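Kinectin 1 (Kinesin receptor) (Legionella pneumophila, PDB 4MU6) is a Legionella pneumophila effector of undetermined molecular function, probably membrane-anchored in full length, represented here by its elongated, largely helical N-terminal coiled-coil domain. Local coordinates at residues K39-W44 with E254-N259; L121-L126 with R164-R169; L68-Y73 with I212-T217; M3-C8 with D58-E63; Y270-K275 with A285-I290. One frame throughout, in Å; residues are numbered along the deposited sequence.

All five contacts belong to one elongated, all-helical domain. Helix 43-105 takes part in three of them: contact 1 at its start, contact 4 about 22 Å away between centres, and contact 3 a further 21 Å from contact 4. Contact 5 lies about 19 Å from the centre of contact 1, and both use helix 227-273. Contact 2 stands apart, its centre about 110 Å from that of contact 1 and on the opposite side of the chain's centre; it shares helix 158-217 with contact 3. Along the chain, contacts 1 and 4 interleave, contact 2 falls between the two halves of contact 3, and contact 5 comes last. Long helices therefore carry the chain out and back.

Contact 1 of 5, residues K39-W44 with E254-N259; sequences KAPIPW and EADQIN
The amide side chain of Asn259 lies against the backbone between Pro41 and Ile42, its OD1 accepting a hydrogen bond from Ile42 N at 2.7 Å. The N-H points well at the oxygen, with an angle of 157°, yet the donor sits above the carbonyl plane of the amide and is not aligned with a lone pair. Asn259 reaches this position with CG anti to the backbone N (chi1 -175°), which carries the amide out from helix 254-259 toward the loop. The same OD1 is 3.2 Å from Pro41 CA and also lies near Ile42 CG1, so it is hemmed in by carbon as well as held by the N-H. Ile42 occupies the N-cap position of helix 43-105; the contact thus fastens the start of one long helix of this coiled-coil domain to the flank of another, helix 227-273. Proline suits the preceding position because it has no N-H to satisfy and offers a compact apolar ring. Its CB packs on Asn259 CB at 3.8 Å, while its CG meets OD2 of Asp256, about one turn before Asn259, at 3.4 Å. Asparagine is short enough to keep its amide close to the helix and polar enough to serve a backbone donor in a buried place. Beyond the loop, the Ile42 side chain also touches Leu35 and Phe263, and Asn259 touches Ile45.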
# COMPACT_ATOMS: atom_id res chain seq x y z
N LYS A 39 30.35 35.83 -12.82
CA LYS A 39 28.95 36.15 -12.54
C LYS A 39 28.02 34.92 -12.63
O LYS A 39 26.94 34.98 -13.20
CB LYS A 39 28.46 37.26 -13.48
CG LYS A 39 29.33 38.51 -13.42
CD LYS A 39 28.61 39.71 -13.99
CE LYS A 39 27.37 40.00 -13.18
NZ LYS A 39 26.57 40.98 -13.90
N ALA A 40 28.47 33.81 -12.05
CA ALA A 40 27.76 32.55 -12.13
C ALA A 40 27.84 31.85 -10.77
O ALA A 40 28.63 32.26 -9.92
CB ALA A 40 28.37 31.68 -13.22
N PRO A 41 26.99 30.83 -10.54
CA PRO A 41 27.16 30.14 -9.25
C PRO A 41 28.57 29.55 -9.12
O PRO A 41 29.12 29.09 -10.12
CB PRO A 41 26.09 29.03 -9.30
CG PRO A 41 25.62 28.98 -10.73
CD PRO A 41 25.81 30.35 -11.28
N ILE A 42 29.17 29.62 -7.94
CA ILE A 42 30.47 29.00 -7.72
C ILE A 42 30.24 27.49 -7.80
O ILE A 42 29.40 26.96 -7.06
CB ILE A 42 31.10 29.36 -6.35
CG1 ILE A 42 31.06 30.87 -6.09
CG2 ILE A 42 32.51 28.77 -6.23
CD1 ILE A 42 31.48 31.73 -7.26
N PRO A 43 30.93 26.80 -8.72
CA PRO A 43 30.62 25.39 -8.99
C PRO A 43 30.85 24.48 -7.80
O PRO A 43 30.02 23.61 -7.57
CB PRO A 43 31.58 25.03 -10.13
CG PRO A 43 31.72 26.32 -10.88
CD PRO A 43 31.80 27.37 -9.77
N TRP A 44 31.93 24.67 -7.06
CA TRP A 44 32.16 23.84 -5.87
C TRP A 44 31.05 24.02 -4.84
O TRP A 44 30.61 23.07 -4.21
CB TRP A 44 33.51 24.14 -5.23
CG TRP A 44 33.78 23.27 -4.03
CD1 TRP A 44 33.47 23.55 -2.72
CD2 TRP A 44 34.40 21.98 -4.03
NE1 TRP A 44 33.87 22.50 -1.92
CE2 TRP A 44 34.45 21.54 -2.69
CE3 TRP A 44 34.93 21.16 -5.04
CZ2 TRP A 44 35.00 20.31 -2.33
CZ3 TRP A 44 35.47 19.93 -4.68
CH2 TRP A 44 35.50 19.52 -3.34
N GLU A 254 16.53 27.79 -7.05
CA GLU A 254 16.58 28.98 -6.21
C GLU A 254 18.00 29.25 -5.69
O GLU A 254 18.53 30.37 -5.82
CB GLU A 254 15.64 28.83 -5.02
CG GLU A 254 14.99 30.14 -4.60
CD GLU A 254 13.78 29.93 -3.69
OE1 GLU A 254 13.13 28.86 -3.79
OE2 GLU A 254 13.49 30.85 -2.89
N ALA A 255 18.59 28.23 -5.09
CA ALA A 255 19.95 28.30 -4.58
C ALA A 255 20.92 28.69 -5.67
O ALA A 255 21.89 29.41 -5.42
CB ALA A 255 20.36 26.95 -3.96
N ASP A 256 20.68 28.21 -6.89
CA ASP A 256 21.47 28.60 -8.05
C ASP A 256 21.35 30.11 -8.28
O ASP A 256 22.35 30.79 -8.51
CB ASP A 256 20.98 27.85 -9.29
CG ASP A 256 21.70 28.28 -10.56
OD1 ASP A 256 21.38 29.38 -11.10
OD2 ASP A 256 22.57 27.52 -11.03
N GLN A 257 20.12 30.62 -8.23
CA GLN A 257 19.86 32.03 -8.53
C GLN A 257 20.58 32.99 -7.59
O GLN A 257 21.00 34.07 -8.00
CB GLN A 257 18.36 32.31 -8.48
CG GLN A 257 17.59 31.76 -9.65
CD GLN A 257 17.91 32.48 -10.94
OE1 GLN A 257 18.81 32.08 -11.69
NE2 GLN A 257 17.18 33.57 -11.21
N ILE A 258 20.71 32.61 -6.33
CA ILE A 258 21.21 33.52 -5.31
C ILE A 258 22.67 33.27 -4.91
O ILE A 258 23.22 34.00 -4.11
CB ILE A 258 20.35 33.44 -4.04
CG1 ILE A 258 20.49 32.06 -3.40
CG2 ILE A 258 18.89 33.77 -4.35
CD1 ILE A 258 19.83 31.95 -2.03
N ASN A 259 23.28 32.22 -5.47
CA ASN A 259 24.64 31.82 -5.14
C ASN A 259 25.65 32.96 -5.35
O ASN A 259 26.35 33.37 -4.42
CB ASN A 259 25.04 30.61 -5.98
CG ASN A 259 26.40 30.04 -5.61
OD1 ASN A 259 27.43 30.55 -6.06
ND2 ASN A 259 26.41 28.94 -4.85

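Contact 2 of 5, residues L121-L126 with R164-R169; sequences LLHYKL and RSINER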
# COMPACT_ATOMS: atom_id res chain seq x y z
N LEU A 121 -49.17 -52.72 0.97
CA LEU A 121 -50.27 -53.26 1.75
C LEU A 121 -51.60 -52.57 1.40
O LEU A 121 -52.63 -53.23 1.31
CB LEU A 121 -49.95 -53.10 3.24
CG LEU A 121 -50.96 -53.61 4.26
CD1 LEU A 121 -51.10 -55.12 4.19
CD2 LEU A 121 -50.55 -53.15 5.65
N LEU A 122 -51.58 -51.26 1.18
CA LEU A 122 -52.80 -50.55 0.79
C LEU A 122 -53.34 -51.05 -0.56
O LEU A 122 -54.56 -51.18 -0.72
CB LEU A 122 -52.59 -49.04 0.73
CG LEU A 122 -52.35 -48.30 2.04
CD1 LEU A 122 -51.99 -46.88 1.73
CD2 LEU A 122 -53.59 -48.37 2.95
N HIS A 123 -52.44 -51.33 -1.50
CA HIS A 123 -52.86 -51.81 -2.82
C HIS A 123 -53.45 -53.20 -2.69
O HIS A 123 -54.39 -53.55 -3.41
CB HIS A 123 -51.68 -51.87 -3.79
CG HIS A 123 -51.34 -50.55 -4.42
ND1 HIS A 123 -50.05 -50.14 -4.63
CD2 HIS A 123 -52.14 -49.56 -4.89
CE1 HIS A 123 -50.06 -48.95 -5.21
NE2 HIS A 123 -51.31 -48.57 -5.37
N TYR A 124 -52.86 -53.98 -1.79
CA TYR A 124 -53.34 -55.33 -1.50
C TYR A 124 -54.74 -55.24 -0.89
O TYR A 124 -55.66 -55.92 -1.35
CB TYR A 124 -52.35 -56.04 -0.56
CG TYR A 124 -52.72 -57.45 -0.13
CD1 TYR A 124 -52.55 -58.54 -0.98
CD2 TYR A 124 -53.21 -57.69 1.16
CE1 TYR A 124 -52.88 -59.83 -0.58
CE2 TYR A 124 -53.54 -58.98 1.57
CZ TYR A 124 -53.37 -60.05 0.70
OH TYR A 124 -53.70 -61.33 1.11
N LYS A 125 -54.91 -54.38 0.11
CA LYS A 125 -56.24 -54.15 0.70
C LYS A 125 -57.29 -53.66 -0.30
O LYS A 125 -58.45 -54.02 -0.20
CB LYS A 125 -56.17 -53.18 1.88
CG LYS A 125 -55.40 -53.70 3.09
CD LYS A 125 -55.56 -52.77 4.28
CE LYS A 125 -54.83 -53.30 5.51
NZ LYS A 125 -55.15 -52.50 6.73
N LEU A 126 -56.89 -52.83 -1.26
CA LEU A 126 -57.85 -52.31 -2.23
C LEU A 126 -58.27 -53.39 -3.21
O LEU A 126 -59.43 -53.47 -3.61
CB LEU A 126 -57.26 -51.12 -2.99
CG LEU A 126 -58.19 -50.49 -4.03
CD1 LEU A 126 -59.39 -49.85 -3.36
CD2 LEU A 126 -57.43 -49.47 -4.88
N ARG A 164 -57.62 -42.55 -0.68
CA ARG A 164 -57.04 -41.35 -0.10
C ARG A 164 -55.74 -41.68 0.61
O ARG A 164 -54.78 -40.91 0.54
CB ARG A 164 -58.03 -40.66 0.85
CG ARG A 164 -59.08 -39.80 0.13
CD ARG A 164 -59.91 -38.97 1.11
NE ARG A 164 -60.71 -39.82 2.00
CZ ARG A 164 -61.99 -40.12 1.80
NH1 ARG A 164 -62.64 -39.65 0.74
NH2 ARG A 164 -62.63 -40.90 2.66
N SER A 165 -55.72 -42.83 1.28
CA SER A 165 -54.50 -43.31 1.94
C SER A 165 -53.41 -43.56 0.92
O SER A 165 -52.26 -43.14 1.11
CB SER A 165 -54.77 -44.58 2.73
OG SER A 165 -55.52 -44.27 3.89
N ILE A 166 -53.78 -44.22 -0.18
CA ILE A 166 -52.85 -44.43 -1.29
C ILE A 166 -52.29 -43.10 -1.82
O ILE A 166 -51.07 -42.95 -2.01
CB ILE A 166 -53.52 -45.19 -2.43
CG1 ILE A 166 -53.78 -46.64 -2.02
CG2 ILE A 166 -52.64 -45.15 -3.68
CD1 ILE A 166 -54.68 -47.42 -2.97
N ASN A 167 -53.18 -42.13 -2.04
CA ASN A 167 -52.75 -40.83 -2.55
C ASN A 167 -51.77 -40.15 -1.60
O ASN A 167 -50.77 -39.61 -2.04
CB ASN A 167 -53.94 -39.91 -2.85
CG ASN A 167 -53.51 -38.62 -3.53
OD1 ASN A 167 -53.07 -38.64 -4.68
ND2 ASN A 167 -53.64 -37.50 -2.82
N GLU A 168 -52.04 -40.23 -0.30
CA GLU A 168 -51.13 -39.66 0.69
C GLU A 168 -49.77 -40.35 0.69
O GLU A 168 -48.74 -39.68 0.78
CB GLU A 168 -51.74 -39.65 2.10
CG GLU A 168 -50.83 -38.94 3.12
CD GLU A 168 -51.45 -38.77 4.51
OE1 GLU A 168 -52.47 -39.44 4.81
OE2 GLU A 168 -50.91 -37.96 5.31
N ARG A 169 -49.75 -41.68 0.58
CA ARG A 169 -48.49 -42.41 0.55
C ARG A 169 -47.64 -41.98 -0.63
O ARG A 169 -46.42 -41.78 -0.50
CB ARG A 169 -48.71 -43.93 0.48
CG ARG A 169 -49.30 -44.54 1.74
CD ARG A 169 -48.35 -44.43 2.92
NE ARG A 169 -48.97 -44.93 4.14
CZ ARG A 169 -48.34 -45.01 5.31
NH1 ARG A 169 -47.09 -44.61 5.39
NH2 ARG A 169 -48.95 -45.48 6.40
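Helices 121-126 and 164-169 run nearly antiparallel, with 159° between their directions and axes 10.0 Å apart at closest approach, and Leu122 and Ile166 have the nearest CA atoms. Leu122 carries the centre of the contact. Its CB rests on Ile166 CG1 at 3.8 Å, while its CD1 methyl reaches between successive turns of the other helix, meeting Arg169 CG at 3.6 Å and Ser165 CB at 3.7 Å. The small serine admits this methyl close to the backbone, and its own hydroxyl is bonded back to Arg161 O. Ile166 answers with both branches. Its first torsion (chi1 -70°) puts CG1 beside the backbone N, and the extended second torsion carries CD1 on to lie 3.8 Å from His123 CD2 and 3.9 Å from Leu126 CD2; CG2 approaches His123 NE2. The methyl meets the imidazole obliquely. Leucine and isoleucine fit here as branched apolar residues that can interlock across a partly exposed seam, with the histidine flanking it. Arg169 gives its aliphatic part to Leu122, and its bend at the second torsion goes with a polar end that hydrogen-bonds Gln115 through NH1. Leu162 and Leu119 extend the apolar strip. Helices 108-127 and 158-217, consecutive in the chain and nearly antiparallel, thus form a helical hairpin with an apolar seam, as in antiparallel coiled coils.

Contact 3 of 5, residues L68-Y73 with I212-T217; sequences LEQQSY and IGYNST
Tyr73 and Tyr214 both hold CG anti to the backbone N (chi1 172° in each), which sends their rings across the gap between two roughly antiparallel helices. The helices belong to the elongated coiled-coil domain, but their axes are 13.3 Å apart here, so large side chains span the distance. The rings meet obliquely, with planes 31° apart and Tyr73 CE2 lying 3.7 Å from Tyr214 CD2. Tyrosine suits both places, since its ring spans part of the gap and its hydroxyl meets an amide side chain of the facing helix. Gln70, bent at its second torsion, brings its amide nearly coplanar with the Tyr214 ring and donates from NE2 to Tyr214 OH over 3.1 Å. Glu69 OE1 comes to the edge of the same ring, while its OE2 pairs with Lys65. Ile221, in the loop after helix 158-217, touches Glu69 and both tyrosines. At the more exposed side, Asn215 ND2 donates to Tyr73 OH at 2.9 Å, with an N-H...O angle of 163°.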
# COMPACT_ATOMS: atom_id res chain seq x y z
N LEU A 68 2.93 6.05 4.65
CA LEU A 68 1.91 5.50 3.76
C LEU A 68 1.93 3.97 3.78
O LEU A 68 0.87 3.33 3.75
CB LEU A 68 2.14 5.97 2.32
CG LEU A 68 2.03 7.45 1.98
CD1 LEU A 68 2.63 7.72 0.60
CD2 LEU A 68 0.60 7.90 2.04
N GLU A 69 3.13 3.39 3.80
CA GLU A 69 3.27 1.94 3.91
C GLU A 69 2.62 1.44 5.19
O GLU A 69 1.94 0.42 5.19
CB GLU A 69 4.75 1.52 3.92
CG GLU A 69 5.40 1.40 2.55
CD GLU A 69 6.88 1.00 2.64
OE1 GLU A 69 7.35 0.70 3.76
OE2 GLU A 69 7.57 0.99 1.59
N GLN A 70 2.83 2.17 6.28
CA GLN A 70 2.31 1.77 7.59
C GLN A 70 0.79 1.83 7.61
O GLN A 70 0.14 0.97 8.19
CB GLN A 70 2.89 2.64 8.71
CG GLN A 70 4.23 2.13 9.25
CD GLN A 70 4.10 0.77 9.93
OE1 GLN A 70 3.38 0.62 10.92
NE2 GLN A 70 4.78 -0.24 9.38
N GLN A 71 0.24 2.86 6.97
CA GLN A 71 -1.20 2.95 6.80
C GLN A 71 -1.74 1.73 6.03
O GLN A 71 -2.69 1.08 6.47
CB GLN A 71 -1.58 4.23 6.06
CG GLN A 71 -3.06 4.34 5.72
CD GLN A 71 -3.91 4.85 6.88
OE1 GLN A 71 -3.45 4.93 8.02
NE2 GLN A 71 -5.16 5.21 6.57
N SER A 72 -1.12 1.42 4.89
CA SER A 72 -1.60 0.32 4.05
C SER A 72 -1.41 -1.03 4.74
O SER A 72 -2.24 -1.92 4.61
CB SER A 72 -0.87 0.32 2.71
OG SER A 72 -1.28 1.41 1.91
N TYR A 73 -0.31 -1.17 5.47
CA TYR A 73 -0.01 -2.41 6.15
C TYR A 73 -1.12 -2.74 7.14
O TYR A 73 -1.63 -3.85 7.15
CB TYR A 73 1.32 -2.32 6.89
CG TYR A 73 1.67 -3.50 7.78
CD1 TYR A 73 1.26 -3.52 9.11
CD2 TYR A 73 2.42 -4.57 7.31
CE1 TYR A 73 1.60 -4.57 9.95
CE2 TYR A 73 2.77 -5.63 8.14
CZ TYR A 73 2.35 -5.61 9.46
OH TYR A 73 2.66 -6.65 10.30
N ILE A 212 6.23 -11.39 7.68
CA ILE A 212 7.44 -11.82 8.36
C ILE A 212 8.67 -11.15 7.75
O ILE A 212 9.54 -10.69 8.46
CB ILE A 212 7.62 -13.36 8.28
CG1 ILE A 212 6.49 -14.09 9.02
CG2 ILE A 212 8.98 -13.75 8.82
CD1 ILE A 212 6.50 -13.87 10.53
N GLY A 213 8.74 -11.12 6.43
CA GLY A 213 9.85 -10.47 5.75
C GLY A 213 9.82 -8.97 5.95
O GLY A 213 10.85 -8.36 6.27
N TYR A 214 8.65 -8.36 5.78
CA TYR A 214 8.53 -6.91 5.92
C TYR A 214 8.90 -6.46 7.32
O TYR A 214 9.64 -5.49 7.49
CB TYR A 214 7.12 -6.43 5.57
CG TYR A 214 6.87 -4.96 5.86
CD1 TYR A 214 7.39 -3.96 5.04
CD2 TYR A 214 6.11 -4.57 6.96
CE1 TYR A 214 7.16 -2.62 5.31
CE2 TYR A 214 5.87 -3.23 7.23
CZ TYR A 214 6.40 -2.26 6.40
OH TYR A 214 6.16 -0.94 6.66
N ASN A 215 8.39 -7.16 8.33
CA ASN A 215 8.60 -6.74 9.71
C ASN A 215 10.06 -6.89 10.17
O ASN A 215 10.43 -6.37 11.22
CB ASN A 215 7.65 -7.50 10.64
CG ASN A 215 6.25 -6.92 10.65
OD1 ASN A 215 6.06 -5.71 10.57
ND2 ASN A 215 5.26 -7.78 10.76
N SER A 216 10.89 -7.58 9.40
CA SER A 216 12.30 -7.70 9.75
C SER A 216 13.27 -6.86 8.90
O SER A 216 14.29 -6.43 9.40
CB SER A 216 12.74 -9.16 9.81
OG SER A 216 12.73 -9.77 8.53
N THR A 217 12.96 -6.61 7.62
CA THR A 217 13.85 -5.79 6.79
C THR A 217 13.29 -4.42 6.44
O THR A 217 14.04 -3.50 6.13
CB THR A 217 14.11 -6.44 5.42
OG1 THR A 217 12.84 -6.66 4.78
CG2 THR A 217 14.84 -7.75 5.56

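Contact 4 of 5, residues M3-C8 with D58-E63; sequences MFLANC and DSDKTE
Ser59 faces the aromatic ring of Phe4, its OG 3.4 Å from Phe4 CE2 in an oblique approach, and its small side chain lets the ring lie close to the helix. Asp60, next in sequence, is the centre of the contact. Its carboxylate receives two consecutive backbone N-H groups: Phe4 N donates to OD1 at 3.0 Å and Leu5 N to OD2 at 2.8 Å, each oxygen using its syn lone pair. This two-point grip should fix the rotation of the carboxylate, and the amides would be expected to stabilise its negative charge, which matters because Asp60 is buried. Aspartate fits because its short arm presents both oxygens directly to the turn. OD1 also lies at the edge of the Phe4 ring, whereas OD2 comes 3.2 Å from Leu5 CB. Met3, present as selenomethionine, folds over the carboxylate, bent at its second and third torsions (-62° and -68°), so that CE stands 3.3 Å from Asp60 CG. The N-terminal loop thus lies along helix 43-105 before helix 10-22 begins, with Leu5 reaching Cys248 and Leu251 of helix 227-273 and Lys61 forming a salt bridge to Glu245 of that helix.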
# COMPACT_ATOMS: atom_id res chain seq x y z
N MSE A 3 10.32 17.44 8.72
CA MSE A 3 10.63 17.51 7.30
C MSE A 3 11.78 18.45 7.00
O MSE A 3 11.96 19.47 7.66
CB MSE A 3 9.39 17.97 6.54
CG MSE A 3 8.22 17.02 6.73
SE MSE A 3 8.69 15.26 6.02
CE MSE A 3 8.75 15.81 4.18
N PHE A 4 12.56 18.11 5.98
CA PHE A 4 13.69 18.92 5.58
C PHE A 4 13.38 19.93 4.47
O PHE A 4 13.60 21.13 4.65
CB PHE A 4 14.86 18.04 5.17
CG PHE A 4 15.54 17.34 6.32
CD1 PHE A 4 16.49 18.00 7.09
CD2 PHE A 4 15.24 16.01 6.62
CE1 PHE A 4 17.13 17.35 8.14
CE2 PHE A 4 15.87 15.35 7.67
CZ PHE A 4 16.82 16.02 8.43
N LEU A 5 12.88 19.45 3.33
CA LEU A 5 12.68 20.33 2.19
C LEU A 5 11.73 21.47 2.54
O LEU A 5 12.01 22.63 2.26
CB LEU A 5 12.16 19.58 0.96
CG LEU A 5 13.08 18.62 0.22
CD1 LEU A 5 12.47 18.25 -1.11
CD2 LEU A 5 14.48 19.22 0.04
N ALA A 6 10.62 21.11 3.17
CA ALA A 6 9.57 22.06 3.52
C ALA A 6 10.05 23.13 4.49
O ALA A 6 9.47 24.21 4.56
CB ALA A 6 8.36 21.34 4.09
N ASN A 7 11.10 22.82 5.24
CA ASN A 7 11.61 23.73 6.26
C ASN A 7 12.95 24.37 5.88
O ASN A 7 13.61 24.99 6.71
CB ASN A 7 11.72 23.02 7.61
CG ASN A 7 10.37 22.67 8.18
OD1 ASN A 7 9.52 23.54 8.38
ND2 ASN A 7 10.14 21.38 8.42
N CYS A 8 13.34 24.22 4.61
CA CYS A 8 14.61 24.75 4.15
C CYS A 8 14.54 26.25 3.90
O CYS A 8 13.76 26.72 3.07
CB CYS A 8 15.08 24.03 2.88
SG CYS A 8 16.76 24.44 2.34
N ASP A 58 15.85 12.99 -0.26
CA ASP A 58 15.84 11.54 -0.06
C ASP A 58 15.28 11.20 1.31
O ASP A 58 14.50 10.24 1.44
CB ASP A 58 17.23 10.95 -0.27
CG ASP A 58 17.58 10.81 -1.74
OD1 ASP A 58 16.77 11.29 -2.58
OD2 ASP A 58 18.64 10.23 -2.06
N SER A 59 15.63 11.99 2.32
CA SER A 59 15.13 11.74 3.67
C SER A 59 13.61 11.93 3.76
O SER A 59 12.90 11.12 4.37
CB SER A 59 15.85 12.62 4.70
OG SER A 59 15.23 12.45 5.97
N ASP A 60 13.11 13.01 3.16
CA ASP A 60 11.68 13.27 3.11
C ASP A 60 10.94 12.11 2.42
O ASP A 60 9.95 11.62 2.94
CB ASP A 60 11.40 14.59 2.39
CG ASP A 60 11.90 15.80 3.18
OD1 ASP A 60 12.42 15.63 4.31
OD2 ASP A 60 11.75 16.94 2.67
N LYS A 61 11.46 11.67 1.27
CA LYS A 61 10.82 10.63 0.49
C LYS A 61 10.74 9.33 1.27
O LYS A 61 9.73 8.61 1.21
CB LYS A 61 11.58 10.40 -0.81
CG LYS A 61 11.32 11.46 -1.86
CD LYS A 61 12.27 11.32 -3.04
CE LYS A 61 12.10 9.98 -3.71
NZ LYS A 61 12.84 9.98 -5.00
N THR A 62 11.81 9.03 2.00
CA THR A 62 11.86 7.82 2.81
C THR A 62 10.80 7.92 3.90
O THR A 62 10.07 6.96 4.14
CB THR A 62 13.27 7.56 3.43
OG1 THR A 62 14.22 7.33 2.38
CG2 THR A 62 13.24 6.36 4.32
N GLU A 63 10.72 9.07 4.55
CA GLU A 63 9.79 9.25 5.66
C GLU A 63 8.29 9.12 5.28
O GLU A 63 7.51 8.48 5.99
CB GLU A 63 10.03 10.59 6.36
CG GLU A 63 9.06 10.86 7.50
CD GLU A 63 9.16 9.85 8.63
OE1 GLU A 63 10.28 9.32 8.86
OE2 GLU A 63 8.13 9.60 9.28

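Contact 5 of 5, residues Y270-K275 with A285-I290; sequences YLNKKK and ALKSVI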
# COMPACT_ATOMS: atom_id res chain seq x y z
N TYR A 270 35.50 38.14 3.88
CA TYR A 270 36.71 37.34 3.88
C TYR A 270 37.95 38.18 3.55
O TYR A 270 39.02 37.99 4.14
CB TYR A 270 36.55 36.24 2.84
CG TYR A 270 37.75 35.39 2.55
CD1 TYR A 270 37.99 34.23 3.28
CD2 TYR A 270 38.61 35.70 1.49
CE1 TYR A 270 39.08 33.42 2.99
CE2 TYR A 270 39.70 34.89 1.20
CZ TYR A 270 39.92 33.75 1.96
OH TYR A 270 40.99 32.92 1.68
N LEU A 271 37.79 39.11 2.62
CA LEU A 271 38.90 39.95 2.19
C LEU A 271 39.25 41.03 3.22
O LEU A 271 40.27 41.72 3.09
CB LEU A 271 38.61 40.59 0.83
CG LEU A 271 38.61 39.64 -0.38
CD1 LEU A 271 38.44 40.46 -1.65
CD2 LEU A 271 39.90 38.82 -0.44
N ASN A 272 38.42 41.18 4.24
CA ASN A 272 38.63 42.20 5.25
C ASN A 272 39.06 41.58 6.57
O ASN A 272 39.61 42.25 7.43
CB ASN A 272 37.36 43.03 5.46
CG ASN A 272 37.02 43.94 4.28
OD1 ASN A 272 37.89 44.48 3.61
ND2 ASN A 272 35.73 44.13 4.06
N LYS A 273 38.78 40.29 6.74
CA LYS A 273 39.04 39.60 7.99
C LYS A 273 40.51 39.22 8.13
O LYS A 273 41.00 39.02 9.24
CB LYS A 273 38.22 38.32 8.07
CG LYS A 273 36.74 38.49 8.37
CD LYS A 273 35.91 37.35 7.76
CE LYS A 273 36.57 35.97 7.95
NZ LYS A 273 35.84 34.88 7.22
N LYS A 274 41.20 39.11 6.99
CA LYS A 274 42.60 38.71 6.95
C LYS A 274 42.90 37.25 7.35
O LYS A 274 44.05 36.89 7.56
CB LYS A 274 43.49 39.66 7.75
CG LYS A 274 43.27 41.12 7.42
CD LYS A 274 44.27 41.99 8.14
CE LYS A 274 44.16 43.43 7.68
NZ LYS A 274 45.35 44.21 8.14
N LYS A 275 41.87 36.41 7.45
CA LYS A 275 42.10 34.98 7.63
C LYS A 275 42.32 34.34 6.26
O LYS A 275 41.48 33.57 5.77
CB LYS A 275 40.94 34.30 8.36
CG LYS A 275 40.72 34.81 9.77
CD LYS A 275 39.83 33.87 10.56
CE LYS A 275 40.57 32.59 10.90
NZ LYS A 275 41.81 32.86 11.69
N ALA A 285 43.68 44.20 -5.64
CA ALA A 285 43.40 43.82 -7.02
C ALA A 285 42.06 43.08 -7.13
O ALA A 285 41.38 43.18 -8.14
CB ALA A 285 44.52 42.97 -7.58
N LEU A 286 41.68 42.35 -6.09
CA LEU A 286 40.42 41.62 -6.13
C LEU A 286 39.25 42.59 -5.91
O LEU A 286 38.19 42.47 -6.53
CB LEU A 286 40.38 40.50 -5.11
CG LEU A 286 41.20 39.24 -5.38
CD1 LEU A 286 41.23 38.40 -4.12
CD2 LEU A 286 40.64 38.43 -6.57
N LYS A 287 39.49 43.55 -5.02
CA LYS A 287 38.53 44.61 -4.74
C LYS A 287 38.25 45.44 -5.99
O LYS A 287 37.12 45.85 -6.24
CB LYS A 287 39.03 45.48 -3.60
CG LYS A 287 38.87 44.84 -2.21
CD LYS A 287 39.79 45.53 -1.18
CE LYS A 287 39.10 45.75 0.16
NZ LYS A 287 38.46 44.52 0.72
N SER A 288 39.29 45.66 -6.78
CA SER A 288 39.12 46.32 -8.07
C SER A 288 38.15 45.56 -8.97
O SER A 288 37.27 46.15 -9.58
CB SER A 288 40.47 46.51 -8.75
OG SER A 288 40.31 46.97 -10.08
N VAL A 289 38.29 44.24 -9.05
CA VAL A 289 37.39 43.44 -9.89
C VAL A 289 35.97 43.44 -9.30
O VAL A 289 34.97 43.56 -10.03
CB VAL A 289 37.88 41.98 -10.08
CG1 VAL A 289 36.94 41.26 -11.03
CG2 VAL A 289 39.26 41.97 -10.65
N ILE A 290 35.90 43.34 -7.98
CA ILE A 290 34.62 43.35 -7.29
C ILE A 290 33.84 44.65 -7.52
O ILE A 290 32.65 44.61 -7.87
CB ILE A 290 34.82 43.07 -5.79
CG1 ILE A 290 35.15 41.58 -5.60
CG2 ILE A 290 33.58 43.43 -4.99
CD1 ILE A 290 35.69 41.23 -4.22
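Leu271 sends both methyls across to helix 285-290: CD1 meets Ile290 CD1 tip to tip at 3.8 Å, and CD2 lies 3.9 Å from Leu286 CD1, where the two leucine side chains cross at about a right angle. In Leu271 CG stands anti to the carbonyl carbon (chi1 -70°), and with the second torsion extended the isobutyl group reaches away from its own helix. Leucine and isoleucine suit these buried places, their branched apolar ends meeting methyl to methyl; Leu278, in the intervening loop, touches both leucines. Lys287 follows a different course. Its chain bends at its third and fourth torsions (139° and 51°), placing NZ 2.9 Å from Asn272 OD1, which it approaches from above the carbonyl plane. The same ammonium also donates to Gln268 OE1. Two neutral amide oxygens thus serve the lysine, so its positive charge is probably solvated by dipoles at this edge while the apolar methyls join the end of helix 227-273 to helix 280-294.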